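Local coordinates for putative alpha/beta hydrolase fold protein (Candidatus Nitrososphaera gargensis, PDB 5A62) that probably acts as a hydrolase of the alpha/beta hydrolase fold, most likely a carboxylesterase that cleaves ester bonds, at residues V213-M225 against E237-W249. Sequence-based numbering, arbitrary orientation.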
ATOM      1  N   VAL A 213      -7.709 -24.006  12.403  1.00 11.29           N
ATOM      2  CA  VAL A 213      -8.090 -22.623  12.258  1.00 11.64           C
ATOM      3  C   VAL A 213      -9.202 -22.349  13.250  1.00 11.59           C
ATOM      4  O   VAL A 213     -10.225 -23.007  13.236  1.00 12.62           O
ATOM      5  CB  VAL A 213      -8.545 -22.272  10.864  1.00 11.46           C
ATOM      6  CG1 VAL A 213      -8.832 -20.777  10.790  1.00 12.40           C
ATOM      7  CG2 VAL A 213      -7.477 -22.628   9.818  1.00 13.06           C
ATOM      8  N   PHE A 214      -9.006 -21.379  14.088  1.00 10.23           N
ATOM      9  CA  PHE A 214      -9.971 -20.928  15.030  1.00 11.22           C
ATOM     10  C   PHE A 214     -10.181 -19.425  14.859  1.00 11.09           C
ATOM     11  O   PHE A 214      -9.273 -18.697  14.503  1.00 10.93           O
ATOM     12  CB  PHE A 214      -9.524 -21.160  16.462  1.00 12.39           C
ATOM     13  CG  PHE A 214      -9.210 -22.588  16.816  1.00 12.81           C
ATOM     14  CD1 PHE A 214      -7.935 -23.112  16.692  1.00 13.17           C
ATOM     15  CD2 PHE A 214     -10.190 -23.373  17.387  1.00 14.34           C
ATOM     16  CE1 PHE A 214      -7.675 -24.420  17.083  1.00 15.98           C
ATOM     17  CE2 PHE A 214      -9.923 -24.675  17.763  1.00 14.84           C
ATOM     18  CZ  PHE A 214      -8.688 -25.200  17.618  1.00 15.65           C
ATOM     19  N   ALA A 215     -11.368 -18.945  15.132  1.00 10.59           N
ATOM     20  CA  ALA A 215     -11.674 -17.521  15.085  1.00 10.60           C
ATOM     21  C   ALA A 215     -12.633 -17.161  16.215  1.00 10.98           C
ATOM     22  O   ALA A 215     -13.572 -17.896  16.548  1.00 11.76           O
ATOM     23  CB  ALA A 215     -12.254 -17.098  13.781  1.00 11.61           C
ATOM     24  N   ILE A 216     -12.368 -16.048  16.840  1.00 10.15           N
ATOM     25  CA  ILE A 216     -13.243 -15.370  17.826  1.00 11.64           C
ATOM     26  C   ILE A 216     -13.585 -14.009  17.276  1.00 11.97           C
ATOM     27  O   ILE A 216     -12.660 -13.242  16.999  1.00 11.91           O
ATOM     28  CB  ILE A 216     -12.547 -15.252  19.174  1.00 13.09           C
ATOM     29  CG1 ILE A 216     -12.006 -16.620  19.636  1.00 12.96           C
ATOM     30  CG2 ILE A 216     -13.506 -14.641  20.192  1.00 16.14           C
ATOM     31  CD1 ILE A 216     -11.191 -16.636  20.915  1.00 14.28           C
ATOM     32  N   VAL A 217     -14.873 -13.698  17.079  1.00 11.99           N
ATOM     33  CA  VAL A 217     -15.275 -12.457  16.471  1.00 12.67           C
ATOM     34  C   VAL A 217     -16.339 -11.798  17.324  1.00 12.83           C
ATOM     35  O   VAL A 217     -17.231 -12.497  17.814  1.00 13.55           O
ATOM     36  CB  VAL A 217     -15.742 -12.670  15.024  1.00 15.13           C
ATOM     37  CG1 VAL A 217     -16.949 -13.532  14.890  1.00 19.67           C
ATOM     38  CG2 VAL A 217     -16.028 -11.352  14.326  1.00 13.37           C
ATOM     39  N   GLY A 218     -16.256 -10.494  17.476  1.00 11.90           N
ATOM     40  CA  GLY A 218     -17.281  -9.725  18.180  1.00 13.18           C
ATOM     41  C   GLY A 218     -18.478  -9.534  17.274  1.00 15.53           C
ATOM     42  O   GLY A 218     -18.328  -9.138  16.130  1.00 15.13           O
ATOM     43  N   SER A 219     -19.682  -9.783  17.792  1.00 15.60           N
ATOM     44  CA  SER A 219     -20.894  -9.726  16.974  1.00 15.92           C
ATOM     45  C   SER A 219     -21.121  -8.328  16.433  1.00 15.97           C
ATOM     46  O   SER A 219     -21.752  -8.213  15.391  1.00 18.26           O
ATOM     47  CB  SER A 219     -22.106 -10.212  17.772  1.00 17.41           C
ATOM     48  OG  SER A 219     -22.486  -9.265  18.755  1.00 19.75           O
ATOM     49  N   ASP A 220     -20.618  -7.300  17.080  1.00 18.14           N
ATOM     50  CA  ASP A 220     -20.763  -5.926  16.604  1.00 19.63           C
ATOM     51  C   ASP A 220     -19.706  -5.460  15.615  1.00 21.12           C
ATOM     52  O   ASP A 220     -19.798  -4.344  15.087  1.00 22.46           O
ATOM     53  CB  ASP A 220     -20.851  -4.974  17.797  1.00 20.92           C
ATOM     54  CG  ASP A 220     -22.114  -5.163  18.580  1.00 28.56           C
ATOM     55  OD1 ASP A 220     -23.171  -5.505  17.976  1.00 31.44           O
ATOM     56  OD2 ASP A 220     -22.057  -4.992  19.791  1.00 33.35           O
ATOM     57  N   ASP A 221     -18.712  -6.306  15.312  1.00 19.39           N
ATOM     58  CA  ASP A 221     -17.660  -5.949  14.365  1.00 18.47           C
ATOM     59  C   ASP A 221     -18.175  -6.329  12.979  1.00 20.34           C
ATOM     60  O   ASP A 221     -17.983  -7.455  12.511  1.00 18.43           O
ATOM     61  CB  ASP A 221     -16.379  -6.716  14.714  1.00 20.11           C
ATOM     62  CG  ASP A 221     -15.195  -6.253  13.908  1.00 21.11           C
ATOM     63  OD1 ASP A 221     -15.380  -5.705  12.776  1.00 20.52           O
ATOM     64  OD2 ASP A 221     -14.015  -6.356  14.399  1.00 21.75           O
ATOM     65  N   ASP A 222     -18.863  -5.413  12.310  1.00 17.90           N
ATOM     66  CA  ASP A 222     -19.584  -5.815  11.148  1.00 19.57           C
ATOM     67  C   ASP A 222     -18.616  -6.311  10.062  1.00 16.02           C
ATOM     68  O   ASP A 222     -18.958  -7.245   9.343  1.00 15.71           O
ATOM     69  CB  ASP A 222     -20.397  -4.621  10.606  1.00 23.17           C
ATOM     70  CG  ASP A 222     -21.598  -4.226  11.506  1.00 31.56           C
ATOM     71  OD1 ASP A 222     -22.118  -5.043  12.280  1.00 37.82           O
ATOM     72  OD2 ASP A 222     -22.010  -3.042  11.441  1.00 40.10           O
ATOM     73  N   VAL A 223     -17.479  -5.651   9.873  1.00 14.47           N
ATOM     74  CA  VAL A 223     -16.565  -6.038   8.832  1.00 14.17           C
ATOM     75  C   VAL A 223     -16.051  -7.440   9.082  1.00 13.47           C
ATOM     76  O   VAL A 223     -16.087  -8.306   8.173  1.00 11.79           O
ATOM     77  CB  VAL A 223     -15.412  -5.062   8.602  1.00 15.44           C
ATOM     78  CG1 VAL A 223     -14.333  -5.609   7.691  1.00 16.28           C
ATOM     79  CG2 VAL A 223     -15.944  -3.733   8.042  1.00 17.74           C
ATOM     80  N   PHE A 224     -15.514  -7.682  10.268  1.00 13.19           N
ATOM     81  CA  PHE A 224     -14.963  -9.030  10.516  1.00 13.35           C
ATOM     82  C   PHE A 224     -15.996 -10.081  10.658  1.00 13.05           C
ATOM     83  O   PHE A 224     -15.757 -11.209  10.283  1.00 13.18           O
ATOM     84  CB  PHE A 224     -13.914  -9.010  11.650  1.00 13.50           C
ATOM     85  CG  PHE A 224     -12.649  -8.360  11.197  1.00 15.27           C
ATOM     86  CD1 PHE A 224     -11.793  -9.019  10.334  1.00 16.61           C
ATOM     87  CD2 PHE A 224     -12.360  -7.075  11.540  1.00 17.59           C
ATOM     88  CE1 PHE A 224     -10.646  -8.426   9.885  1.00 18.98           C
ATOM     89  CE2 PHE A 224     -11.198  -6.468  11.107  1.00 17.97           C
ATOM     90  CZ  PHE A 224     -10.338  -7.154  10.275  1.00 19.48           C
ATOM     91  N   MET A 225     -17.214  -9.770  11.115  1.00 13.32           N
ATOM     92  CA  MET A 225     -18.304 -10.764  11.053  1.00 14.21           C
ATOM     93  C   MET A 225     -18.546 -11.219   9.661  1.00 13.38           C
ATOM     94  O   MET A 225     -18.687 -12.381   9.376  1.00 15.33           O
ATOM     95  CB  MET A 225     -19.604 -10.238  11.658  1.00 16.29           C
ATOM     96  CG  MET A 225     -19.588 -10.204  13.170  1.00 17.21           C
ATOM     97  SD  MET A 225     -19.751 -11.809  13.955  1.00 18.93           S
ATOM     98  CE  MET A 225     -21.516 -12.080  13.696  1.00 23.49           C
ATOM     99  N   GLU A 237     -13.868 -26.590   8.025  1.00 13.96           N
ATOM    100  CA  GLU A 237     -13.239 -27.183   9.200  1.00 14.70           C
ATOM    101  C   GLU A 237     -12.814 -26.142  10.248  1.00 14.17           C
ATOM    102  O   GLU A 237     -12.406 -26.509  11.353  1.00 17.36           O
ATOM    103  CB  GLU A 237     -12.062 -28.111   8.776  1.00 18.21           C
ATOM    104  CG  GLU A 237     -12.644 -29.257   7.937  1.00 21.33           C
ATOM    105  CD  GLU A 237     -11.753 -30.459   7.700  1.00 29.86           C
ATOM    106  OE1 GLU A 237     -10.946 -30.421   6.749  1.00 32.20           O
ATOM    107  OE2 GLU A 237     -11.884 -31.469   8.448  1.00 34.91           O
ATOM    108  N   MET A 238     -12.883 -24.825   9.975  1.00 13.57           N
ATOM    109  CA  MET A 238     -12.573 -23.766  10.949  0.60 14.31           C
ATOM    110  C   MET A 238     -13.546 -23.832  12.108  1.00 15.14           C
ATOM    111  O   MET A 238     -14.726 -24.153  11.913  1.00 17.32           O
ATOM    112  CB  MET A 238     -12.600 -22.335  10.289  0.60 14.41           C
ATOM    113  CG  MET A 238     -12.400 -21.117  11.225  0.60 13.74           C
ATOM    114  SD  MET A 238     -12.251 -19.421  10.521  0.60 16.13           S
ATOM    115  CE  MET A 238     -13.933 -19.299  10.007  0.60 16.88           C
ATOM    116  N   GLU A 239     -13.107 -23.477  13.263  1.00 13.50           N
ATOM    117  CA  GLU A 239     -13.977 -23.305  14.401  1.00 13.25           C
ATOM    118  C   GLU A 239     -14.185 -21.822  14.675  1.00 14.33           C
ATOM    119  O   GLU A 239     -13.246 -21.126  15.007  1.00 15.90           O
ATOM    120  CB  GLU A 239     -13.381 -24.016  15.590  1.00 15.74           C
ATOM    121  CG  GLU A 239     -13.291 -25.533  15.399  1.00 19.73           C
ATOM    122  CD  GLU A 239     -14.674 -26.199  15.356  1.00 23.17           C
ATOM    123  OE1 GLU A 239     -15.554 -25.618  15.979  1.00 29.95           O
ATOM    124  OE2 GLU A 239     -14.895 -27.224  14.651  1.00 30.77           O
ATOM    125  N   LEU A 240     -15.425 -21.332  14.581  1.00 13.32           N
ATOM    126  CA  LEU A 240     -15.743 -19.956  14.780  1.00 14.48           C
ATOM    127  C   LEU A 240     -16.583 -19.796  15.998  1.00 14.14           C
ATOM    128  O   LEU A 240     -17.575 -20.532  16.173  1.00 15.30           O
ATOM    129  CB  LEU A 240     -16.538 -19.494  13.589  1.00 16.16           C
ATOM    130  CG  LEU A 240     -17.226 -18.146  13.662  1.00 18.14           C
ATOM    131  CD1 LEU A 240     -16.270 -16.984  13.835  1.00 18.78           C
ATOM    132  CD2 LEU A 240     -18.059 -17.941  12.411  1.00 21.27           C
ATOM    133  N   ARG A 241     -16.321 -18.815  16.823  1.00 13.71           N
ATOM    134  CA  ARG A 241     -17.150 -18.506  17.985  1.00 15.23           C
ATOM    135  C   ARG A 241     -17.367 -17.045  17.971  1.00 15.04           C
ATOM    136  O   ARG A 241     -16.461 -16.222  17.731  1.00 14.83           O
ATOM    137  CB  ARG A 241     -16.425 -18.918  19.261  1.00 16.38           C
ATOM    138  CG  ARG A 241     -15.976 -20.361  19.351  1.00 20.81           C
ATOM    139  CD  ARG A 241     -17.170 -21.292  19.553  1.00 22.10           C
ATOM    140  NE  ARG A 241     -16.699 -22.667  19.596  1.00 22.18           N
ATOM    141  CZ  ARG A 241     -16.485 -23.455  18.555  1.00 24.27           C
ATOM    142  NH1 ARG A 241     -16.751 -23.048  17.316  1.00 25.08           N
ATOM    143  NH2 ARG A 241     -15.997 -24.687  18.741  1.00 29.20           N
ATOM    144  N   VAL A 242     -18.595 -16.627  18.193  1.00 14.64           N
ATOM    145  CA  VAL A 242     -18.967 -15.232  18.227  1.00 14.83           C
ATOM    146  C   VAL A 242     -19.205 -14.738  19.646  1.00 14.14           C
ATOM    147  O   VAL A 242     -19.949 -15.371  20.409  1.00 16.15           O
ATOM    148  CB  VAL A 242     -20.242 -14.960  17.358  1.00 14.57           C
ATOM    149  CG1 VAL A 242     -20.674 -13.505  17.454  1.00 14.76           C
ATOM    150  CG2 VAL A 242     -19.976 -15.408  15.915  1.00 15.20           C
ATOM    151  N   LEU A 243     -18.668 -13.601  19.993  1.00 13.78           N
ATOM    152  CA  LEU A 243     -18.883 -12.922  21.271  1.00 13.67           C
ATOM    153  C   LEU A 243     -19.984 -11.941  21.074  1.00 15.08           C
ATOM    154  O   LEU A 243     -19.810 -10.877  20.498  1.00 14.65           O
ATOM    155  CB  LEU A 243     -17.583 -12.231  21.785  1.00 14.96           C
ATOM    156  CG  LEU A 243     -16.470 -13.197  22.106  1.00 15.18           C
ATOM    157  CD1 LEU A 243     -15.197 -12.400  22.249  1.00 16.84           C
ATOM    158  CD2 LEU A 243     -16.777 -13.936  23.422  1.00 20.10           C
ATOM    159  N   GLN A 244     -21.157 -12.255  21.681  1.00 16.64           N
ATOM    160  CA  GLN A 244     -22.307 -11.375  21.549  1.00 19.83           C
ATOM    161  C   GLN A 244     -22.108 -10.110  22.295  1.00 19.82           C
ATOM    162  O   GLN A 244     -21.810 -10.111  23.483  1.00 21.04           O
ATOM    163  CB  GLN A 244     -23.593 -12.060  22.077  1.00 21.32           C
ATOM    164  CG  GLN A 244     -24.008 -13.277  21.308  1.00 22.87           C
ATOM    165  CD  GLN A 244     -24.188 -13.047  19.803  1.00 20.17           C
ATOM    166  OE1 GLN A 244     -24.623 -12.008  19.403  1.00 28.00           O
ATOM    167  NE2 GLN A 244     -23.826 -13.999  19.035  1.00 24.54           N
ATOM    168  N   GLY A 245     -22.232  -9.014  21.600  1.00 19.69           N
ATOM    169  CA  GLY A 245     -22.064  -7.714  22.158  1.00 19.08           C
ATOM    170  C   GLY A 245     -20.696  -7.124  22.258  1.00 19.82           C
ATOM    171  O   GLY A 245     -20.511  -6.019  22.747  1.00 22.25           O
ATOM    172  N   SER A 246     -19.696  -7.825  21.718  1.00 18.79           N
ATOM    173  CA  SER A 246     -18.362  -7.296  21.618  1.00 16.66           C
ATOM    174  C   SER A 246     -18.105  -6.774  20.201  1.00 15.87           C
ATOM    175  O   SER A 246     -18.794  -7.152  19.255  1.00 16.15           O
ATOM    176  CB  SER A 246     -17.327  -8.400  21.906  1.00 18.36           C
ATOM    177  OG  SER A 246     -17.409  -8.837  23.264  1.00 18.61           O
ATOM    178  N   ASP A 247     -17.127  -5.898  20.085  1.00 17.12           N
ATOM    179  CA  ASP A 247     -16.778  -5.253  18.822  1.00 18.04           C
ATOM    180  C   ASP A 247     -15.274  -5.406  18.556  1.00 16.89           C
ATOM    181  O   ASP A 247     -14.575  -6.267  19.112  1.00 17.29           O
ATOM    182  CB  ASP A 247     -17.207  -3.790  18.996  1.00 21.63           C
ATOM    183  CG  ASP A 247     -17.506  -3.067  17.696  1.00 23.44           C
ATOM    184  OD1 ASP A 247     -16.969  -3.421  16.633  1.00 23.89           O
ATOM    185  OD2 ASP A 247     -18.277  -2.038  17.746  1.00 27.88           O
ATOM    186  N   HIS A 248     -14.743  -4.614  17.634  1.00 16.65           N
ATOM    187  CA  HIS A 248     -13.400  -4.770  17.148  1.00 16.21           C
ATOM    188  C   HIS A 248     -12.357  -4.771  18.241  1.00 16.15           C
ATOM    189  O   HIS A 248     -11.426  -5.603  18.246  1.00 15.78           O
ATOM    190  CB  HIS A 248     -13.070  -3.596  16.210  1.00 16.49           C
ATOM    191  CG  HIS A 248     -11.704  -3.649  15.600  1.00 21.82           C
ATOM    192  ND1 HIS A 248     -10.655  -2.879  16.062  1.00 26.49           N
ATOM    193  CD2 HIS A 248     -11.212  -4.365  14.563  1.00 27.99           C
ATOM    194  CE1 HIS A 248      -9.584  -3.088  15.316  1.00 27.85           C
ATOM    195  NE2 HIS A 248      -9.897  -3.994  14.411  1.00 26.66           N
ATOM    196  N   TRP A 249     -12.480  -3.840  19.179  1.00 14.44           N
ATOM    197  CA  TRP A 249     -11.488  -3.681  20.219  1.00 15.18           C
ATOM    198  C   TRP A 249     -11.724  -4.529  21.467  1.00 16.05           C
ATOM    199  O   TRP A 249     -11.475  -4.152  22.597  1.00 15.10           O
ATOM    200  CB  TRP A 249     -11.321  -2.193  20.564  1.00 14.92           C
ATOM    201  CG  TRP A 249     -10.651  -1.443  19.514  1.00 16.57           C
ATOM    202  CD1 TRP A 249     -11.247  -0.630  18.570  1.00 17.66           C
ATOM    203  CD2 TRP A 249      -9.250  -1.456  19.207  1.00 15.33           C
ATOM    204  NE1 TRP A 249     -10.295  -0.131  17.726  1.00 19.30           N
ATOM    205  CE2 TRP A 249      -9.063  -0.595  18.102  1.00 17.15           C
ATOM    206  CE3 TRP A 249      -8.117  -2.054  19.800  1.00 15.39           C
ATOM    207  CZ2 TRP A 249      -7.805  -0.364  17.549  1.00 18.00           C
ATOM    208  CZ3 TRP A 249      -6.886  -1.831  19.234  1.00 17.39           C
ATOM    209  CH2 TRP A 249      -6.742  -0.981  18.116  1.00 16.93           C
TER
HETATM  210  O   HOH W   1      -9.246 -25.964  10.743  1.00 22.77           O
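Asp221 and His248 meet where two neighbouring parallel strands release their chains into loops. Asp221 CG lies opposite the backbone N (chi1 -172°), which carries OD2 to the rim of the imidazole, 3.4 Å from His248 CD2 and in the ring plane; the carboxylate itself is turned 66° from that plane. OD2 is buried with no hydrogen-bonding partner in the model, while OD1 caps helix 222-234 by accepting from Phe224 N at 3.2 Å. Phe224 CE2 also reaches the edge of the imidazole.

Nearer the strand ends, the two loops are tied together. Ser219 OG takes the N-H of Gly245 at 2.9 Å, and Asp220 N donates to Ser246 O at 2.8 Å. Leu243 O accepts from Ser219 N and Ser246 N on opposite faces of its carbonyl plane, joining strand end to turn.

Further out, strands 213-218 and 239-243 exchange regular parallel bonds. On one side of the sheet Val217 CG1 touches both Leu240 CD1 and Val242 CG2, at 3.7 Å each, near Ile228 of helix 222-234; on the other, Ile216 CG2 presses tightly on Leu243 CD1 at 3.5 Å, beside helix 256-272.

His248 NE2 bonds Ser99 OG in a probable GxSxG nucleophile elbow. Asp221 OD2 meets the ring's CD2 side and makes no bond to ND1. Still, the placement of Asp221, probably the acid after strand 212-218, with His248 and Ser99 is consistent with the alpha/beta-hydrolase catalytic triad.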